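Local coordinates for protein farnesyl diphosphate synthase (Rhodobacter capsulatus, PDB 3M0G) that probably condenses allylic diphosphates such as farnesyl diphosphate with isopentenyl diphosphate, in a magnesium-dependent reaction, to build longer isoprenoid chains, at residues B[18-21]-B[22-26]; B[127-130]-B[131-134]; B[240-243]-B[244-247]. All blocks are in the same frame, centred on the assembly; numbering follows the deposited sequence.

Contact 1. Residues B[18-21]-B[22-26]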
loop_
_atom_site.group_PDB
_atom_site.type_symbol
_atom_site.label_atom_id
_atom_site.label_comp_id
_atom_site.label_asym_id
_atom_site.label_seq_id
_atom_site.Cartn_x
_atom_site.Cartn_y
_atom_site.Cartn_z
HETATM N N MSE B 18 -14.769 4.838 -10.369
HETATM C CA MSE B 18 -13.299 4.832 -10.363
HETATM C C MSE B 18 -12.705 6.062 -11.039
HETATM O O MSE B 18 -11.810 6.705 -10.482
HETATM C CB MSE B 18 -12.739 3.570 -11.007
HETATM C CG MSE B 18 -11.216 3.512 -10.947
HETATM SE SE MSE B 18 -10.627 3.117 -9.161
HETATM C CE MSE B 18 -10.915 1.180 -9.181
ATOM N N ALA B 19 -13.199 6.373 -12.237
ATOM C CA ALA B 19 -12.842 7.602 -12.951
ATOM C C ALA B 19 -12.899 8.799 -12.008
ATOM O O ALA B 19 -11.909 9.506 -11.838
ATOM C CB ALA B 19 -13.789 7.827 -14.137
ATOM N N ALA B 20 -14.063 9.008 -11.396
ATOM C CA ALA B 20 -14.270 10.106 -10.448
ATOM C C ALA B 20 -13.269 10.106 -9.283
ATOM O O ALA B 20 -12.700 11.151 -8.953
ATOM C CB ALA B 20 -15.734 10.104 -9.930
ATOM N N ALA B 21 -13.052 8.936 -8.678
ATOM C CA ALA B 21 -12.171 8.792 -7.511
ATOM C C ALA B 21 -10.758 9.271 -7.820
ATOM O O ALA B 21 -10.160 10.015 -7.039
ATOM C CB ALA B 21 -12.144 7.345 -7.030
ATOM N N ILE B 22 -10.249 8.847 -8.973
ATOM C CA ILE B 22 -8.903 9.199 -9.428
ATOM C C ILE B 22 -8.858 10.653 -9.918
ATOM O O ILE B 22 -7.819 11.317 -9.839
ATOM C CB ILE B 22 -8.440 8.214 -10.551
ATOM C CG1 ILE B 22 -8.148 6.832 -9.939
ATOM C CG2 ILE B 22 -7.262 8.760 -11.311
ATOM C CD1 ILE B 22 -7.957 5.703 -10.943
ATOM N N GLY B 23 -9.996 11.124 -10.422
ATOM C CA GLY B 23 -10.130 12.473 -10.975
ATOM C C GLY B 23 -9.804 13.599 -10.009
ATOM O O GLY B 23 -9.315 14.649 -10.426
ATOM N N ARG B 24 -10.061 13.389 -8.719
ATOM C CA ARG B 24 -9.822 14.445 -7.733
ATOM C C ARG B 24 -8.359 14.555 -7.290
ATOM O O ARG B 24 -7.978 15.520 -6.641
ATOM C CB ARG B 24 -10.799 14.352 -6.551
ATOM C CG ARG B 24 -10.793 13.053 -5.779
ATOM C CD ARG B 24 -12.138 12.843 -5.093
ATOM N NE ARG B 24 -13.051 12.082 -5.943
ATOM C CZ ARG B 24 -14.112 11.409 -5.502
ATOM N NH1 ARG B 24 -14.423 11.406 -4.209
ATOM N NH2 ARG B 24 -14.876 10.742 -6.365
ATOM N N LEU B 25 -7.541 13.572 -7.668
ATOM C CA LEU B 25 -6.092 13.639 -7.462
ATOM C C LEU B 25 -5.474 14.746 -8.338
ATOM O O LEU B 25 -6.064 15.119 -9.349
ATOM C CB LEU B 25 -5.464 12.274 -7.764
ATOM C CG LEU B 25 -6.041 11.049 -7.012
ATOM C CD1 LEU B 25 -5.389 9.754 -7.495
ATOM C CD2 LEU B 25 -5.925 11.172 -5.490
ATOM N N PRO B 26 -4.311 15.304 -7.934
ATOM C CA PRO B 26 -3.743 16.356 -8.789
ATOM C C PRO B 26 -3.391 15.861 -10.201
ATOM O O PRO B 26 -3.049 14.689 -10.384
ATOM C CB PRO B 26 -2.488 16.819 -8.030
ATOM C CG PRO B 26 -2.308 15.882 -6.891
ATOM C CD PRO B 26 -3.626 15.216 -6.634
#
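Met18, modelled as selenomethionine, overlaps Ile22 one helical turn further on, its CG lying 3.9 Å from CD1 of Ile22. The two side chains run at a slant to each other. SE also comes within 4.1 Å of the same CD1, which shows that Met18 meets the methyl end of Ile22 with its bent middle and that CE is not the atom in touch. Both residues are buried: Met18 reaches Leu68 and Glu71 of helix 60-81, while Ile22 lies against Arg31 and Ala35 of helix 29-37.

Under this pair the backbone is still helical, since Ile22 N donates to Met18 O at 3.0 Å and Gly23 N donates to Ala19 O at 2.9 Å. The contact is thus the last part of helix 3-23, the first helix of the all-alpha isoprenoid synthase fold, where the chain leaves it for the turn leading to helix 29-37.

Here the helical bonding changes. Arg24 N makes only a weak bond to Ala20 O, but the same oxygen receives NE of Arg24 at 3.2 Å, with an N-H...O angle of 156°. The oxygen is near the guanidinium plane, at its edge; seen from the carbonyl, NE stands above the peptide plane, 48° out of it, and so is not aligned with a lone pair. The side chain folds back because CG sits between the backbone N and the carbonyl carbon (chi1 58°), which also carries CG to 3.3 Å from Ala21 O. Past the bend in chi3, about the CG-CD bond, NH2 comes to 3.7 Å from Ala20 CB on the exposed side of the helix. Leu25 N then bonds to Ile22 O at 3.1 Å, while the Leu25 side chain packs on Met34 and on Ala146 of the second subunit.

Contact 2. Residues B[127-130]-B[131-134]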
loop_
_atom_site.group_PDB
_atom_site.type_symbol
_atom_site.label_atom_id
_atom_site.label_comp_id
_atom_site.label_asym_id
_atom_site.label_seq_id
_atom_site.Cartn_x
_atom_site.Cartn_y
_atom_site.Cartn_z
ATOM N N LEU B 127 -18.932 3.769 3.850
ATOM C CA LEU B 127 -18.827 2.340 4.133
ATOM C C LEU B 127 -19.489 1.907 5.431
ATOM O O LEU B 127 -19.859 0.743 5.565
ATOM C CB LEU B 127 -17.346 1.914 4.190
ATOM C CG LEU B 127 -16.587 1.828 2.875
ATOM C CD1 LEU B 127 -15.093 1.818 3.154
ATOM C CD2 LEU B 127 -17.003 0.590 2.086
ATOM N N GLY B 128 -19.610 2.825 6.393
ATOM C CA GLY B 128 -20.187 2.504 7.700
ATOM C C GLY B 128 -19.306 2.774 8.910
ATOM O O GLY B 128 -18.413 3.633 8.869
ATOM N N SER B 129 -19.546 2.034 9.994
ATOM C CA SER B 129 -18.862 2.288 11.268
ATOM C C SER B 129 -17.349 2.276 11.097
ATOM O O SER B 129 -16.836 1.597 10.204
ATOM C CB SER B 129 -19.302 1.283 12.347
ATOM O OG SER B 129 -18.694 0.012 12.179
ATOM N N ALA B 130 -16.645 3.052 11.921
ATOM C CA ALA B 130 -15.173 3.005 11.963
ATOM C C ALA B 130 -14.642 1.594 12.250
ATOM O O ALA B 130 -13.556 1.201 11.752
ATOM C CB ALA B 130 -14.639 3.990 13.009
ATOM N N GLU B 131 -15.384 0.866 13.090
ATOM C CA GLU B 131 -15.047 -0.503 13.480
ATOM C C GLU B 131 -15.018 -1.460 12.282
ATOM O O GLU B 131 -14.074 -2.239 12.122
ATOM C CB GLU B 131 -16.049 -1.015 14.509
ATOM C CG GLU B 131 -15.421 -1.821 15.637
ATOM C CD GLU B 131 -14.878 -0.945 16.760
ATOM O OE1 GLU B 131 -15.341 0.211 16.908
ATOM O OE2 GLU B 131 -13.998 -1.424 17.512
ATOM N N ASN B 132 -16.063 -1.412 11.457
ATOM C CA ASN B 132 -16.114 -2.218 10.223
ATOM C C ASN B 132 -15.035 -1.741 9.237
ATOM O O ASN B 132 -14.415 -2.555 8.543
ATOM C CB ASN B 132 -17.528 -2.174 9.602
ATOM C CG ASN B 132 -18.575 -2.886 10.460
ATOM O OD1 ASN B 132 -18.237 -3.586 11.414
ATOM N ND2 ASN B 132 -19.858 -2.707 10.118
ATOM N N ARG B 133 -14.801 -0.428 9.179
ATOM C CA ARG B 133 -13.805 0.111 8.251
ATOM C C ARG B 133 -12.391 -0.341 8.585
ATOM O O ARG B 133 -11.631 -0.689 7.687
ATOM C CB ARG B 133 -13.904 1.639 8.129
ATOM C CG ARG B 133 -15.094 2.118 7.277
ATOM C CD ARG B 133 -15.102 3.630 7.132
ATOM N NE ARG B 133 -15.764 4.271 8.267
ATOM C CZ ARG B 133 -15.475 5.478 8.748
ATOM N NH1 ARG B 133 -14.504 6.209 8.224
ATOM N NH2 ARG B 133 -16.160 5.949 9.779
ATOM N N VAL B 134 -12.049 -0.373 9.870
ATOM C CA VAL B 134 -10.727 -0.855 10.249
ATOM C C VAL B 134 -10.608 -2.363 9.993
ATOM O O VAL B 134 -9.557 -2.823 9.638
ATOM C CB VAL B 134 -10.341 -0.473 11.702
ATOM C CG1 VAL B 134 -11.043 -1.371 12.743
ATOM C CG2 VAL B 134 -8.829 -0.547 11.884
HETATM O O HOH W 1 -19.979 -0.898 7.677
#
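The Arg133 guanidinium meets Gly128 O at its edge, and the Asn132 amide meets Ser129 OG over its flat side. In the first case NE donates to Gly128 O at 2.8 Å, with the oxygen tilted 23° from the guanidinium plane; NH2 adds a weak bond to the same oxygen. In the second, OG stands 3.4 Å above CG of Asn132 and about equally far from OD1 and ND2, the signature of an approach over the amide face.

This is the start of helix 130-144, with Ser129 as N-cap. Its OG accepts Asn132 N at 3.1 Å in a nearly straight bond (166°), a position reached because chi1 of 77° turns OG back between the backbone N and the carbonyl carbon. Ser129 O takes Arg133 N at 3.0 Å, the first regular helical bond, and receives a weak bond from Arg133 NE as well.

Bent at chi3, the arginine reaches back over the loop that leads into its own helix. NH1 bonds to Thr123 O further back in that loop, so the group is held through several of its nitrogens. Its aliphatic part is also used: CG lies 3.8 Å from Leu127 CB, and Leu127 itself packs on Pro65 and Ala66 of helix 60-81. Ala130 and Glu131 touch Glu131 and Ala130 of the second subunit, which places this helix start at the dimer interface. On the side of Asn132, a water donates to Leu127 O at 2.7 Å and accepts from Asn132 ND2 at 3.0 Å.

Contact 3. Residues B[240-243]-B[244-247]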
loop_
_atom_site.group_PDB
_atom_site.type_symbol
_atom_site.label_atom_id
_atom_site.label_comp_id
_atom_site.label_asym_id
_atom_site.label_seq_id
_atom_site.Cartn_x
_atom_site.Cartn_y
_atom_site.Cartn_z
ATOM N N LYS B 240 7.407 -25.519 -16.894
ATOM C CA LYS B 240 6.759 -24.911 -15.723
ATOM C C LYS B 240 5.398 -25.540 -15.438
ATOM O O LYS B 240 4.508 -25.551 -16.296
ATOM C CB LYS B 240 6.602 -23.401 -15.909
ATOM C CG LYS B 240 6.069 -22.687 -14.680
ATOM C CD LYS B 240 5.326 -21.422 -15.044
ATOM C CE LYS B 240 4.548 -20.887 -13.847
ATOM N NZ LYS B 240 5.459 -20.459 -12.734
ATOM N N ALA B 241 5.242 -26.039 -14.216
ATOM C CA ALA B 241 4.032 -26.735 -13.800
ATOM C C ALA B 241 2.790 -25.838 -13.719
ATOM O O ALA B 241 2.826 -24.717 -13.189
ATOM C CB ALA B 241 4.268 -27.449 -12.473
ATOM N N THR B 242 1.695 -26.356 -14.264
ATOM C CA THR B 242 0.389 -25.706 -14.203
ATOM C C THR B 242 -0.590 -26.730 -13.675
ATOM O O THR B 242 -0.217 -27.878 -13.462
ATOM C CB THR B 242 -0.081 -25.283 -15.600
ATOM O OG1 THR B 242 -0.334 -26.452 -16.383
ATOM C CG2 THR B 242 0.958 -24.415 -16.298
ATOM N N PHE B 243 -1.852 -26.344 -13.497
ATOM C CA PHE B 243 -2.865 -27.321 -13.114
ATOM C C PHE B 243 -3.155 -28.346 -14.229
ATOM O O PHE B 243 -3.523 -29.493 -13.948
ATOM C CB PHE B 243 -4.119 -26.627 -12.553
ATOM C CG PHE B 243 -3.863 -25.949 -11.224
ATOM C CD1 PHE B 243 -3.880 -26.685 -10.045
ATOM C CD2 PHE B 243 -3.540 -24.598 -11.162
ATOM C CE1 PHE B 243 -3.609 -26.093 -8.819
ATOM C CE2 PHE B 243 -3.267 -23.985 -9.940
ATOM C CZ PHE B 243 -3.305 -24.734 -8.760
ATOM N N VAL B 244 -2.939 -27.952 -15.482
ATOM C CA VAL B 244 -3.065 -28.894 -16.597
ATOM C C VAL B 244 -1.892 -29.887 -16.630
ATOM O O VAL B 244 -2.093 -31.099 -16.777
ATOM C CB VAL B 244 -3.195 -28.178 -17.971
ATOM C CG1 VAL B 244 -3.359 -29.198 -19.095
ATOM C CG2 VAL B 244 -4.368 -27.221 -17.973
ATOM N N SER B 245 -0.669 -29.388 -16.506
ATOM C CA SER B 245 0.478 -30.287 -16.467
ATOM C C SER B 245 0.421 -31.214 -15.231
ATOM O O SER B 245 0.699 -32.410 -15.335
ATOM C CB SER B 245 1.807 -29.522 -16.545
ATOM O OG SER B 245 2.100 -28.875 -15.327
ATOM N N LEU B 246 0.011 -30.678 -14.074
ATOM C CA LEU B 246 -0.091 -31.519 -12.874
ATOM C C LEU B 246 -1.287 -32.467 -12.839
ATOM O O LEU B 246 -1.142 -33.631 -12.475
ATOM C CB LEU B 246 -0.011 -30.688 -11.595
ATOM C CG LEU B 246 1.337 -30.047 -11.264
ATOM C CD1 LEU B 246 1.175 -29.034 -10.145
ATOM C CD2 LEU B 246 2.373 -31.083 -10.892
ATOM N N LEU B 247 -2.464 -31.985 -13.218
ATOM C CA LEU B 247 -3.686 -32.785 -13.076
ATOM C C LEU B 247 -4.145 -33.485 -14.350
ATOM O O LEU B 247 -4.926 -34.429 -14.293
ATOM C CB LEU B 247 -4.824 -31.948 -12.484
ATOM C CG LEU B 247 -4.608 -31.321 -11.096
ATOM C CD1 LEU B 247 -5.700 -30.300 -10.769
ATOM C CD2 LEU B 247 -4.542 -32.388 -9.998
#
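A capping box opens helix 243-247, formed by Thr242 at the N-cap and Ser245 three residues on. Its two bonds run in opposite directions: Ser245 N donates to Thr242 OG1 at 3.0 Å, and Thr242 N donates to Ser245 OG at 2.8 Å. Both are almost straight, at 177° and 169°, so each hydroxyl oxygen is well aligned with the N-H that it receives. The reciprocity depends on both hydroxyls turning back toward the backbone; for Thr242, chi1 of 67° sets OG1 between its own N and carbonyl carbon, and Ser245 takes up nearly the same torsion.

The helical bonds begin at once, with Leu246 N to Thr242 O at 2.9 Å and Leu247 N to Phe243 O at 2.8 Å. Apolar side chains straddle the box. Ala241, just before the N-cap, places CB 4.1 Å from CG of Leu246, the spacing in sequence that defines a hydrophobic staple. Phe243 and Leu247 lie side by side and point the same way, with CD1 of Leu247 4.1 Å from CD1 of Phe243, at the edge of the ring and near its plane.

Phe243 is buried between helices, its ring touching Leu210, Gln213 and Ile214 of helix 199-219 and Ile171 and Gln175 of helix 168-194. Its N bonds to OD2 of Asp217, a residue of the DDILD sequence that matches the second aspartate-rich motif of the family. Lys240, the first residue modelled after a gap, sends NZ to salt bridges with Glu160 and Asp156. A hydroxyl pair exchanging N-H bonds, flanked by an apolar pair across the helix start, is typical of an N-terminal capping box with a hydrophobic staple.

All three contacts are local and partly buried, each at a helix terminus: contact 1 at the C-terminal part of helix 3-23, contacts 2 and 3 at helix starts. Arginine N-H groups go to backbone carbonyls in both contacts 1 and 2, at a helix end in one and in the loop before a helix in the other; hydroxyls that accept early N-H groups are confined to contacts 2 and 3, singly in one and reciprocally in the other. Contacts 1 and 2, with centres 22 Å apart, both pack on helix 60-81 and touch the second subunit. Contact 3, its centre 41 Å from either, lies across the chain's centre and meets no other subunit.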